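Local coordinates for putative uncharacterized protein (Chaetomium thermophilum, PDB 5F5T) that is probably required for pre-mRNA splicing as a spliceosomal factor of the PRP38 family, at residues Leu109-Ala121 with Leu139-Arg151. Sequence-based numbering, arbitrary orientation.
Sequences LYFGGEKFKYLRA and LLEPFLEDRRKLR
R148 reaches the C-terminal turn of helix 102-115, where NH1 and NH2 both donate to G113 O (2.8 Å each), which lies in the guanidinium plane. K117 CB sits over one guanidinium face, 3.5 Å from R148 CZ. The side edge pairs with D146: NE meets OD1 and NH2 meets OD2, both through syn lone pairs; OD1 also takes R148 N, an Asx turn. R120 NH2 adds a weak, bent bond to D146 OD2. The R120 guanidinium lies between R148 NH2 on one face and F143 CE1 on the other. Were R148 an alanine, G113 O would probably lose both donors, and D146 would keep only the weak R120 salt bridge within the two segments. The network ties the junction of helices 102-115 and 117-130 to the turn before the 149-153/158-162 beta hairpin. There L150 CD2 packs over the Y118 ring face, and R151 N donates nearly straight to Y118 OH (2.8 Å). K117 CG stands between backbone N and carbonyl carbon (chi1 49°); the extended chain carries NZ to K149 O (2.6 Å) and an acidic side chain of another protein. R120, F143 and D146 are buried and closely packed. Y110 lies exposed at the margin, CE1 3.5 Å from F143 CZ.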
ATOM      1  N   LEU A 109     -12.497  -1.030   6.978  1.00 71.73           N
ATOM      2  CA  LEU A 109     -11.520  -2.041   6.626  1.00 67.56           C
ATOM      3  C   LEU A 109     -12.097  -3.439   6.795  1.00 68.57           C
ATOM      4  O   LEU A 109     -12.251  -4.174   5.817  1.00 81.78           O
ATOM      5  CB  LEU A 109     -10.265  -1.867   7.488  1.00 60.88           C
ATOM      6  CG  LEU A 109      -8.956  -2.508   7.036  1.00 65.83           C
ATOM      7  CD1 LEU A 109      -8.437  -1.839   5.782  1.00 65.08           C
ATOM      8  CD2 LEU A 109      -7.912  -2.432   8.144  1.00 60.45           C
ATOM      9  N   TYR A 110     -12.488  -3.784   8.016  1.00 64.44           N
ATOM     10  CA  TYR A 110     -12.846  -5.170   8.278  1.00 70.67           C
ATOM     11  C   TYR A 110     -14.260  -5.506   7.803  1.00 76.96           C
ATOM     12  O   TYR A 110     -14.454  -6.431   7.004  1.00 97.40           O
ATOM     13  CB  TYR A 110     -12.689  -5.470   9.766  1.00 49.80           C
ATOM     14  CG  TYR A 110     -11.255  -5.297  10.223  1.00 59.71           C
ATOM     15  CD1 TYR A 110     -10.254  -6.144   9.767  1.00 69.41           C
ATOM     16  CD2 TYR A 110     -10.904  -4.285  11.108  1.00 68.99           C
ATOM     17  CE1 TYR A 110      -8.940  -5.982  10.173  1.00 73.83           C
ATOM     18  CE2 TYR A 110      -9.593  -4.118  11.524  1.00 75.33           C
ATOM     19  CZ  TYR A 110      -8.615  -4.970  11.053  1.00 80.23           C
ATOM     20  OH  TYR A 110      -7.311  -4.808  11.464  1.00 72.54           O
ATOM     21  N   PHE A 111     -15.237  -4.716   8.232  1.00 82.23           N
ATOM     22  CA  PHE A 111     -16.633  -5.074   8.015  1.00 67.51           C
ATOM     23  C   PHE A 111     -17.036  -4.612   6.617  1.00 88.03           C
ATOM     24  O   PHE A 111     -17.604  -5.382   5.801  1.00 96.09           O
ATOM     25  CB  PHE A 111     -17.492  -4.427   9.103  1.00 82.69           C
ATOM     26  CG  PHE A 111     -18.913  -4.914   9.149  1.00 79.22           C
ATOM     27  CD1 PHE A 111     -19.931  -4.192   8.550  1.00 80.08           C
ATOM     28  CD2 PHE A 111     -19.237  -6.075   9.832  1.00 72.50           C
ATOM     29  CE1 PHE A 111     -21.242  -4.634   8.609  1.00 80.94           C
ATOM     30  CE2 PHE A 111     -20.544  -6.523   9.891  1.00 90.99           C
ATOM     31  CZ  PHE A 111     -21.550  -5.799   9.278  1.00 80.66           C
ATOM     32  N   GLY A 112     -16.668  -3.369   6.312  1.00 80.87           N
ATOM     33  CA  GLY A 112     -17.002  -2.814   5.025  1.00 77.39           C
ATOM     34  C   GLY A 112     -16.164  -3.557   4.019  1.00 62.71           C
ATOM     35  O   GLY A 112     -16.675  -3.958   2.974  1.00 72.87           O
ATOM     36  N   GLY A 113     -14.893  -3.786   4.360  1.00 56.18           N
ATOM     37  CA  GLY A 113     -13.984  -4.404   3.422  1.00 65.08           C
ATOM     38  C   GLY A 113     -14.466  -5.789   3.082  1.00 69.59           C
ATOM     39  O   GLY A 113     -14.378  -6.208   1.926  1.00 71.81           O
ATOM     40  N   GLU A 114     -14.991  -6.491   4.083  1.00 64.29           N
ATOM     41  CA  GLU A 114     -15.508  -7.825   3.838  1.00 61.12           C
ATOM     42  C   GLU A 114     -16.648  -7.728   2.837  1.00 59.42           C
ATOM     43  O   GLU A 114     -16.683  -8.476   1.859  1.00 65.29           O
ATOM     44  CB  GLU A 114     -15.981  -8.486   5.133  1.00 81.13           C
ATOM     45  CG  GLU A 114     -15.656  -9.969   5.218  1.00 93.84           C
ATOM     46  CD  GLU A 114     -14.163 -10.232   5.326  1.00126.68           C
ATOM     47  OE1 GLU A 114     -13.588  -9.974   6.406  1.00139.76           O
ATOM     48  OE2 GLU A 114     -13.563 -10.696   4.334  1.00131.88           O
ATOM     49  N   LYS A 115     -17.553  -6.773   3.040  1.00 70.71           N
ATOM     50  CA  LYS A 115     -18.641  -6.624   2.070  1.00 71.48           C
ATOM     51  C   LYS A 115     -18.219  -5.931   0.763  1.00 75.11           C
ATOM     52  O   LYS A 115     -18.588  -6.371  -0.329  1.00 69.93           O
ATOM     53  CB  LYS A 115     -19.819  -5.873   2.701  1.00 68.49           C
ATOM     54  CG  LYS A 115     -20.476  -6.617   3.861  1.00 86.73           C
ATOM     55  CD  LYS A 115     -21.825  -6.014   4.238  1.00 98.57           C
ATOM     56  CE  LYS A 115     -21.674  -4.825   5.176  1.00109.78           C
ATOM     57  NZ  LYS A 115     -22.834  -3.889   5.104  1.00120.21           N
ATOM     58  N   PHE A 116     -17.449  -4.852   0.876  1.00 78.47           N
ATOM     59  CA  PHE A 116     -17.066  -4.061  -0.296  1.00 56.48           C
ATOM     60  C   PHE A 116     -15.559  -3.901  -0.438  1.00 68.88           C
ATOM     61  O   PHE A 116     -14.913  -3.165   0.322  1.00 66.14           O
ATOM     62  CB  PHE A 116     -17.713  -2.681  -0.247  1.00 60.47           C
ATOM     63  CG  PHE A 116     -19.164  -2.708   0.136  1.00 64.86           C
ATOM     64  CD1 PHE A 116     -20.120  -3.238  -0.722  1.00 57.96           C
ATOM     65  CD2 PHE A 116     -19.572  -2.202   1.354  1.00 66.42           C
ATOM     66  CE1 PHE A 116     -21.461  -3.258  -0.360  1.00 60.23           C
ATOM     67  CE2 PHE A 116     -20.907  -2.218   1.721  1.00 59.66           C
ATOM     68  CZ  PHE A 116     -21.852  -2.747   0.863  1.00 57.88           C
ATOM     69  N   LYS A 117     -15.012  -4.575  -1.445  1.00 51.16           N
ATOM     70  CA  LYS A 117     -13.571  -4.646  -1.635  1.00 53.27           C
ATOM     71  C   LYS A 117     -12.933  -3.280  -1.875  1.00 55.34           C
ATOM     72  O   LYS A 117     -11.830  -3.035  -1.404  1.00 58.68           O
ATOM     73  CB  LYS A 117     -13.226  -5.590  -2.791  1.00 47.44           C
ATOM     74  CG  LYS A 117     -14.009  -5.340  -4.066  1.00 51.16           C
ATOM     75  CD  LYS A 117     -13.922  -6.537  -4.996  1.00 64.46           C
ATOM     76  CE  LYS A 117     -14.465  -6.213  -6.365  1.00 63.23           C
ATOM     77  NZ  LYS A 117     -14.134  -7.315  -7.304  1.00 75.50           N
ATOM     78  N   TYR A 118     -13.593  -2.405  -2.627  1.00 52.18           N
ATOM     79  CA  TYR A 118     -13.037  -1.075  -2.885  1.00 52.81           C
ATOM     80  C   TYR A 118     -13.029  -0.225  -1.611  1.00 64.51           C
ATOM     81  O   TYR A 118     -12.193   0.662  -1.454  1.00 53.54           O
ATOM     82  CB  TYR A 118     -13.800  -0.377  -4.012  1.00 39.49           C
ATOM     83  CG  TYR A 118     -13.458  -0.963  -5.361  1.00 47.50           C
ATOM     84  CD1 TYR A 118     -12.213  -0.743  -5.932  1.00 44.69           C
ATOM     85  CD2 TYR A 118     -14.354  -1.787  -6.033  1.00 52.80           C
ATOM     86  CE1 TYR A 118     -11.877  -1.299  -7.149  1.00 54.81           C
ATOM     87  CE2 TYR A 118     -14.023  -2.354  -7.255  1.00 44.71           C
ATOM     88  CZ  TYR A 118     -12.782  -2.103  -7.806  1.00 56.46           C
ATOM     89  OH  TYR A 118     -12.442  -2.658  -9.017  1.00 53.87           O
ATOM     90  N   LEU A 119     -13.951  -0.502  -0.695  1.00 51.61           N
ATOM     91  CA  LEU A 119     -13.931   0.172   0.598  1.00 53.52           C
ATOM     92  C   LEU A 119     -12.672  -0.230   1.366  1.00 55.19           C
ATOM     93  O   LEU A 119     -12.038   0.601   2.023  1.00 64.91           O
ATOM     94  CB  LEU A 119     -15.181  -0.156   1.414  1.00 49.47           C
ATOM     95  CG  LEU A 119     -15.282   0.557   2.764  1.00 62.20           C
ATOM     96  CD1 LEU A 119     -15.093   2.061   2.575  1.00 45.52           C
ATOM     97  CD2 LEU A 119     -16.618   0.274   3.419  1.00 61.03           C
ATOM     98  N   ARG A 120     -12.316  -1.511   1.287  1.00 42.98           N
ATOM     99  CA  ARG A 120     -11.093  -2.004   1.915  1.00 53.21           C
ATOM    100  C   ARG A 120      -9.868  -1.397   1.259  1.00 53.08           C
ATOM    101  O   ARG A 120      -8.889  -1.076   1.931  1.00 61.65           O
ATOM    102  CB  ARG A 120     -11.016  -3.535   1.859  1.00 48.20           C
ATOM    103  CG  ARG A 120      -9.691  -4.089   2.362  1.00 48.91           C
ATOM    104  CD  ARG A 120      -9.737  -5.577   2.664  1.00 57.11           C
ATOM    105  NE  ARG A 120     -10.844  -5.913   3.550  1.00 73.87           N
ATOM    106  CZ  ARG A 120     -11.176  -7.150   3.901  1.00 67.13           C
ATOM    107  NH1 ARG A 120     -12.202  -7.350   4.715  1.00 74.66           N
ATOM    108  NH2 ARG A 120     -10.486  -8.187   3.440  1.00 74.97           N
ATOM    109  N   ALA A 121      -9.920  -1.258  -0.063  1.00 39.90           N
ATOM    110  CA  ALA A 121      -8.812  -0.658  -0.797  1.00 62.62           C
ATOM    111  C   ALA A 121      -8.612   0.791  -0.368  1.00 63.82           C
ATOM    112  O   ALA A 121      -7.486   1.229  -0.126  1.00 54.21           O
ATOM    113  CB  ALA A 121      -9.059  -0.738  -2.289  1.00 46.48           C
ATOM    114  N   LEU A 139      -1.384  -3.817  10.296  1.00 65.81           N
ATOM    115  CA  LEU A 139      -2.765  -3.723   9.823  1.00 68.68           C
ATOM    116  C   LEU A 139      -2.954  -4.257   8.415  1.00 57.28           C
ATOM    117  O   LEU A 139      -3.901  -4.994   8.156  1.00 75.49           O
ATOM    118  CB  LEU A 139      -3.261  -2.274   9.873  1.00 61.98           C
ATOM    119  CG  LEU A 139      -3.430  -1.622  11.246  1.00 70.78           C
ATOM    120  CD1 LEU A 139      -3.567  -0.116  11.107  1.00 66.07           C
ATOM    121  CD2 LEU A 139      -4.633  -2.210  11.956  1.00 73.32           C
ATOM    122  N   LEU A 140      -2.068  -3.870   7.501  1.00 75.19           N
ATOM    123  CA  LEU A 140      -2.269  -4.176   6.087  1.00 57.23           C
ATOM    124  C   LEU A 140      -1.804  -5.567   5.666  1.00 60.09           C
ATOM    125  O   LEU A 140      -2.414  -6.178   4.795  1.00 59.09           O
ATOM    126  CB  LEU A 140      -1.573  -3.135   5.214  1.00 51.92           C
ATOM    127  CG  LEU A 140      -2.060  -1.701   5.392  1.00 56.18           C
ATOM    128  CD1 LEU A 140      -1.510  -0.812   4.286  1.00 50.43           C
ATOM    129  CD2 LEU A 140      -3.576  -1.662   5.421  1.00 46.71           C
ATOM    130  N   GLU A 141      -0.742  -6.078   6.282  1.00 70.03           N
ATOM    131  CA  GLU A 141      -0.195  -7.363   5.840  1.00 66.60           C
ATOM    132  C   GLU A 141      -1.178  -8.550   5.865  1.00 65.27           C
ATOM    133  O   GLU A 141      -1.077  -9.431   5.012  1.00 69.46           O
ATOM    134  CB  GLU A 141       1.047  -7.718   6.661  1.00 56.36           C
ATOM    135  CG  GLU A 141       2.293  -6.975   6.205  1.00 70.42           C
ATOM    136  CD  GLU A 141       3.557  -7.445   6.894  1.00 80.17           C
ATOM    137  OE1 GLU A 141       3.457  -8.119   7.941  1.00 86.66           O
ATOM    138  OE2 GLU A 141       4.655  -7.136   6.383  1.00 82.90           O
ATOM    139  N   PRO A 142      -2.138  -8.581   6.814  1.00 69.03           N
ATOM    140  CA  PRO A 142      -3.075  -9.710   6.733  1.00 53.17           C
ATOM    141  C   PRO A 142      -3.879  -9.770   5.436  1.00 61.95           C
ATOM    142  O   PRO A 142      -4.305 -10.854   5.036  1.00 75.05           O
ATOM    143  CB  PRO A 142      -4.004  -9.473   7.925  1.00 53.88           C
ATOM    144  CG  PRO A 142      -3.159  -8.758   8.908  1.00 63.03           C
ATOM    145  CD  PRO A 142      -2.285  -7.852   8.088  1.00 65.67           C
ATOM    146  N   PHE A 143      -4.079  -8.631   4.783  1.00 55.14           N
ATOM    147  CA  PHE A 143      -4.907  -8.597   3.582  1.00 60.03           C
ATOM    148  C   PHE A 143      -4.126  -8.974   2.331  1.00 57.20           C
ATOM    149  O   PHE A 143      -4.633  -8.870   1.215  1.00 59.98           O
ATOM    150  CB  PHE A 143      -5.560  -7.229   3.440  1.00 52.45           C
ATOM    151  CG  PHE A 143      -6.423  -6.874   4.608  1.00 56.34           C
ATOM    152  CD1 PHE A 143      -7.551  -7.624   4.897  1.00 49.58           C
ATOM    153  CD2 PHE A 143      -6.083  -5.829   5.449  1.00 65.48           C
ATOM    154  CE1 PHE A 143      -8.340  -7.318   5.985  1.00 55.37           C
ATOM    155  CE2 PHE A 143      -6.870  -5.517   6.541  1.00 71.72           C
ATOM    156  CZ  PHE A 143      -8.000  -6.265   6.810  1.00 57.17           C
ATOM    157  N   LEU A 144      -2.891  -9.426   2.525  1.00 43.23           N
ATOM    158  CA  LEU A 144      -2.163 -10.106   1.464  1.00 47.47           C
ATOM    159  C   LEU A 144      -2.843 -11.447   1.146  1.00 58.66           C
ATOM    160  O   LEU A 144      -2.514 -12.105   0.162  1.00 72.86           O
ATOM    161  CB  LEU A 144      -0.703 -10.321   1.869  1.00 54.53           C
ATOM    162  CG  LEU A 144       0.211  -9.090   1.921  1.00 52.87           C
ATOM    163  CD1 LEU A 144       1.591  -9.476   2.416  1.00 49.76           C
ATOM    164  CD2 LEU A 144       0.310  -8.436   0.554  1.00 56.54           C
ATOM    165  N   GLU A 145      -3.787 -11.844   1.996  1.00 50.42           N
ATOM    166  CA  GLU A 145      -4.569 -13.064   1.795  1.00 62.93           C
ATOM    167  C   GLU A 145      -5.881 -12.781   1.062  1.00 50.16           C
ATOM    168  O   GLU A 145      -6.591 -13.700   0.656  1.00 73.06           O
ATOM    169  CB  GLU A 145      -4.854 -13.737   3.137  1.00 59.78           C
ATOM    170  CG  GLU A 145      -5.091 -15.230   3.059  1.00 75.96           C
ATOM    171  CD  GLU A 145      -5.283 -15.853   4.428  1.00 83.75           C
ATOM    172  OE1 GLU A 145      -5.672 -17.037   4.496  1.00 85.32           O
ATOM    173  OE2 GLU A 145      -5.044 -15.156   5.435  1.00 90.74           O
ATOM    174  N   ASP A 146      -6.202 -11.504   0.902  1.00 55.76           N
ATOM    175  CA  ASP A 146      -7.402 -11.100   0.181  1.00 55.34           C
ATOM    176  C   ASP A 146      -7.101 -11.151  -1.316  1.00 56.34           C
ATOM    177  O   ASP A 146      -6.299 -10.371  -1.834  1.00 58.78           O
ATOM    178  CB  ASP A 146      -7.839  -9.697   0.610  1.00 52.60           C
ATOM    179  CG  ASP A 146      -9.229  -9.326   0.118  1.00 63.58           C
ATOM    180  OD1 ASP A 146      -9.747  -9.976  -0.816  1.00 63.65           O
ATOM    181  OD2 ASP A 146      -9.807  -8.366   0.673  1.00 59.06           O
ATOM    182  N   ARG A 147      -7.757 -12.072  -2.008  1.00 53.73           N
ATOM    183  CA  ARG A 147      -7.419 -12.374  -3.391  1.00 45.85           C
ATOM    184  C   ARG A 147      -8.456 -11.841  -4.371  1.00 51.04           C
ATOM    185  O   ARG A 147      -8.400 -12.140  -5.563  1.00 64.02           O
ATOM    186  CB  ARG A 147      -7.269 -13.886  -3.565  1.00 46.92           C
ATOM    187  CG  ARG A 147      -8.597 -14.616  -3.640  1.00 51.29           C
ATOM    188  CD  ARG A 147      -8.407 -16.096  -3.885  1.00 51.82           C
ATOM    189  NE  ARG A 147      -8.534 -16.876  -2.660  1.00 76.62           N
ATOM    190  CZ  ARG A 147      -9.529 -17.725  -2.425  1.00 91.15           C
ATOM    191  NH1 ARG A 147     -10.481 -17.897  -3.336  1.00 83.02           N
ATOM    192  NH2 ARG A 147      -9.571 -18.401  -1.286  1.00 98.82           N
ATOM    193  N   ARG A 148      -9.390 -11.041  -3.869  1.00 43.48           N
ATOM    194  CA  ARG A 148     -10.464 -10.503  -4.696  1.00 53.04           C
ATOM    195  C   ARG A 148      -9.921  -9.615  -5.811  1.00 53.78           C
ATOM    196  O   ARG A 148      -8.949  -8.888  -5.622  1.00 59.28           O
ATOM    197  CB  ARG A 148     -11.462  -9.718  -3.838  1.00 48.06           C
ATOM    198  CG  ARG A 148     -12.359 -10.592  -2.973  1.00 47.56           C
ATOM    199  CD  ARG A 148     -13.268  -9.752  -2.077  1.00 49.11           C
ATOM    200  NE  ARG A 148     -12.510  -8.964  -1.109  1.00 40.13           N
ATOM    201  CZ  ARG A 148     -13.051  -8.078  -0.279  1.00 53.44           C
ATOM    202  NH1 ARG A 148     -14.360  -7.868  -0.291  1.00 48.09           N
ATOM    203  NH2 ARG A 148     -12.281  -7.404   0.566  1.00 52.53           N
ATOM    204  N   LYS A 149     -10.566  -9.673  -6.970  1.00 58.59           N
ATOM    205  CA  LYS A 149     -10.143  -8.893  -8.126  1.00 49.94           C
ATOM    206  C   LYS A 149     -10.512  -7.417  -8.014  1.00 53.27           C
ATOM    207  O   LYS A 149     -11.600  -7.068  -7.560  1.00 53.26           O
ATOM    208  CB  LYS A 149     -10.758  -9.474  -9.397  1.00 47.29           C
ATOM    209  CG  LYS A 149     -10.443 -10.932  -9.623  1.00 53.58           C
ATOM    210  CD  LYS A 149     -11.186 -11.461 -10.828  1.00 51.12           C
ATOM    211  CE  LYS A 149     -10.881 -12.933 -11.045  1.00 53.08           C
ATOM    212  NZ  LYS A 149     -11.645 -13.480 -12.186  1.00 56.52           N
ATOM    213  N   LEU A 150      -9.602  -6.563  -8.468  1.00 53.45           N
ATOM    214  CA  LEU A 150      -9.821  -5.124  -8.527  1.00 60.58           C
ATOM    215  C   LEU A 150      -9.444  -4.608  -9.909  1.00 54.32           C
ATOM    216  O   LEU A 150      -8.565  -5.165 -10.570  1.00 59.83           O
ATOM    217  CB  LEU A 150      -8.992  -4.394  -7.469  1.00 53.51           C
ATOM    218  CG  LEU A 150      -9.225  -4.675  -5.986  1.00 51.21           C
ATOM    219  CD1 LEU A 150      -8.235  -3.871  -5.161  1.00 45.17           C
ATOM    220  CD2 LEU A 150     -10.653  -4.350  -5.584  1.00 49.77           C
ATOM    221  N   ARG A 151     -10.084  -3.524 -10.333  1.00 52.32           N
ATOM    222  CA  ARG A 151      -9.711  -2.892 -11.587  1.00 49.22           C
ATOM    223  C   ARG A 151      -8.782  -1.731 -11.261  1.00 65.49           C
ATOM    224  O   ARG A 151      -8.980  -1.020 -10.274  1.00 51.45           O
ATOM    225  CB  ARG A 151     -10.926  -2.382 -12.361  1.00 50.27           C
ATOM    226  CG  ARG A 151     -11.943  -3.451 -12.712  1.00 70.15           C
ATOM    227  CD  ARG A 151     -11.454  -4.493 -13.698  1.00 61.28           C
ATOM    228  NE  ARG A 151     -10.804  -4.005 -14.902  1.00 61.72           N
ATOM    229  CZ  ARG A 151     -10.179  -4.817 -15.748  1.00 65.75           C
ATOM    230  NH1 ARG A 151     -10.134  -6.115 -15.484  1.00 62.56           N
ATOM    231  NH2 ARG A 151      -9.595  -4.348 -16.842  1.00 59.72           N
TER
HETATM  232  O   HOH W   1      -5.554  -5.985  10.242  1.00 76.09           O